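Local coordinates for hypothetical protein (Aeropyrum pernix, PDB 2P6H) that is of unknown function but belongs to the YjbQ (UPF0047) family and is found here as an assembly of three chains, at residues Gly4-Lys9 with Leu17-Lys22. Residues are numbered along the deposited sequence; the frame is centred on the assembly and turned at random.
Sequences GSFTVK and LDVTGK. With SO4 (sulfate ion), chain E.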
loop_
_atom_site.group_PDB
_atom_site.type_symbol
_atom_site.label_atom_id
_atom_site.label_comp_id
_atom_site.label_asym_id
_atom_site.label_seq_id
_atom_site.Cartn_x
_atom_site.Cartn_y
_atom_site.Cartn_z
ATOM N N GLY A 4 -3.659 -13.165 -16.067
ATOM C CA GLY A 4 -2.604 -14.158 -16.045
ATOM C C GLY A 4 -1.997 -14.382 -14.673
ATOM O O GLY A 4 -2.378 -13.742 -13.694
ATOM N N SER A 5 -1.044 -15.301 -14.606
ATOM C CA SER A 5 -0.382 -15.610 -13.344
ATOM C C SER A 5 0.852 -16.453 -13.582
ATOM O O SER A 5 1.020 -17.046 -14.648
ATOM C CB SER A 5 -1.324 -16.390 -12.431
ATOM O OG SER A 5 -1.456 -17.724 -12.896
ATOM N N PHE A 6 1.719 -16.501 -12.579
ATOM C CA PHE A 6 2.916 -17.312 -12.638
ATOM C C PHE A 6 3.294 -17.716 -11.232
ATOM O O PHE A 6 2.926 -17.083 -10.257
ATOM C CB PHE A 6 4.069 -16.548 -13.349
ATOM C CG PHE A 6 4.521 -15.291 -12.616
ATOM C CD1 PHE A 6 5.389 -15.390 -11.533
ATOM C CD2 PHE A 6 4.137 -14.045 -13.091
ATOM C CE1 PHE A 6 5.862 -14.227 -10.918
ATOM C CE2 PHE A 6 4.617 -12.886 -12.466
ATOM C CZ PHE A 6 5.480 -12.972 -11.381
ATOM N N THR A 7 4.005 -18.860 -11.127
ATOM C CA THR A 7 4.399 -19.314 -9.793
ATOM C C THR A 7 5.778 -18.862 -9.436
ATOM O O THR A 7 6.608 -18.579 -10.291
ATOM C CB THR A 7 4.497 -20.806 -9.794
ATOM O OG1 THR A 7 5.452 -21.212 -10.777
ATOM C CG2 THR A 7 3.137 -21.420 -10.141
ATOM N N VAL A 8 5.971 -18.781 -8.112
ATOM C CA VAL A 8 7.241 -18.362 -7.548
ATOM C C VAL A 8 7.563 -19.335 -6.433
ATOM O O VAL A 8 6.874 -19.403 -5.416
ATOM C CB VAL A 8 7.113 -16.935 -6.971
ATOM C CG1 VAL A 8 8.424 -16.551 -6.269
ATOM C CG2 VAL A 8 6.824 -15.926 -8.067
ATOM N N LYS A 9 8.613 -20.108 -6.659
ATOM C CA LYS A 9 9.065 -21.092 -5.704
ATOM C C LYS A 9 10.047 -20.447 -4.747
ATOM O O LYS A 9 11.136 -20.032 -5.121
ATOM C CB LYS A 9 9.751 -22.227 -6.470
ATOM C CG LYS A 9 9.937 -23.480 -5.611
ATOM C CD LYS A 9 11.412 -23.841 -5.418
ATOM C CE LYS A 9 11.627 -25.336 -5.157
ATOM N NZ LYS A 9 12.155 -25.532 -3.808
ATOM N N LEU A 17 12.414 -11.917 -3.552
ATOM C CA LEU A 17 12.739 -12.336 -4.913
ATOM C C LEU A 17 12.322 -11.278 -5.929
ATOM O O LEU A 17 11.242 -10.714 -5.820
ATOM C CB LEU A 17 12.011 -13.636 -5.278
ATOM C CG LEU A 17 12.207 -14.837 -4.354
ATOM C CD1 LEU A 17 11.495 -16.056 -4.906
ATOM C CD2 LEU A 17 13.687 -15.117 -4.237
ATOM N N ASP A 18 13.188 -11.022 -6.910
ATOM C CA ASP A 18 12.913 -10.079 -7.999
ATOM C C ASP A 18 12.162 -10.836 -9.104
ATOM O O ASP A 18 12.741 -11.681 -9.805
ATOM C CB ASP A 18 14.220 -9.536 -8.579
ATOM C CG ASP A 18 13.996 -8.529 -9.703
ATOM O OD1 ASP A 18 12.848 -8.362 -10.180
ATOM O OD2 ASP A 18 14.989 -7.894 -10.119
ATOM N N VAL A 19 10.878 -10.534 -9.266
ATOM C CA VAL A 19 10.062 -11.218 -10.288
ATOM C C VAL A 19 9.694 -10.281 -11.448
ATOM O O VAL A 19 8.793 -10.544 -12.233
ATOM C CB VAL A 19 8.781 -11.809 -9.649
ATOM C CG1 VAL A 19 9.156 -12.831 -8.577
ATOM C CG2 VAL A 19 7.952 -10.704 -9.021
ATOM N N THR A 20 10.395 -9.160 -11.583
ATOM C CA THR A 20 10.141 -8.197 -12.677
ATOM C C THR A 20 10.113 -8.868 -14.040
ATOM O O THR A 20 9.268 -8.590 -14.881
ATOM C CB THR A 20 11.236 -7.130 -12.718
ATOM O OG1 THR A 20 11.462 -6.643 -11.393
ATOM C CG2 THR A 20 10.796 -5.962 -13.605
ATOM N N GLY A 21 11.085 -9.747 -14.264
ATOM C CA GLY A 21 11.195 -10.430 -15.542
ATOM C C GLY A 21 9.927 -11.133 -15.987
ATOM O O GLY A 21 9.440 -10.916 -17.097
ATOM N N LYS A 22 9.392 -11.985 -15.121
ATOM C CA LYS A 22 8.176 -12.739 -15.421
ATOM C C LYS A 22 6.976 -11.820 -15.683
ATOM O O LYS A 22 6.101 -12.112 -16.488
ATOM C CB LYS A 22 7.879 -13.655 -14.233
ATOM C CG LYS A 22 8.880 -14.806 -14.118
ATOM C CD LYS A 22 8.630 -15.656 -12.872
ATOM C CE LYS A 22 9.489 -16.922 -12.841
ATOM N NZ LYS A 22 9.591 -17.408 -11.467
HETATM S S SO4 E . 10.875 -20.466 -10.139
HETATM O O1 SO4 E . 11.000 -20.010 -11.484
HETATM O O2 SO4 E . 12.020 -20.960 -9.459
HETATM O O3 SO4 E . 9.808 -21.594 -10.111
HETATM O O4 SO4 E . 10.309 -19.444 -9.280
#
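Lys22, in the first turn of helix 20-28, lays its chain over the ring of Phe6 on the edge strand 2-9. Lys22 CB stands 3.7 Å from the centroid of the Phe6 ring and 7° off the normal, a CH-pi contact over the middle of one face. Beyond CG the chain runs extended, which carries Lys22 CD out to the rim of the ring, 3.5 Å from Phe6 CD1. CE then passes beyond the aromatic carbons, and Lys22 NZ reaches a sulfate ion, probably from the crystallisation liquor, with a 3.0 Å hydrogen bond to its O1. The same NZ gives a weak hydrogen bond to Thr7 O. Backbone N of Lys9 holds the sulfate too, through a nearly straight bond (170°) to O4, so helix and strand share one anion. Here the strand 15-18 to helix 20-28 turn packs against strand 2-9, an outermost strand of the larger antiparallel sheet within this chain, with Val127 of strand 124-133 also touching Phe6. Within that turn Asp18 OD1 accepts from Thr20 N, an Asx turn, and from Thr20 OG1. CZ of Phe6 lies 3.9 Å from Val19 CB, and an alanine in place of Phe6 would probably leave Lys22 without the surface its methylenes lie on and open a gap beside Val19. Farther along the strand, Val8 splits its methyls: CG2 meets Val19 CG1, while Val8 CG1, anti to the backbone N (chi1 175°), presses tightly on Leu17 CD1 at 3.4 Å.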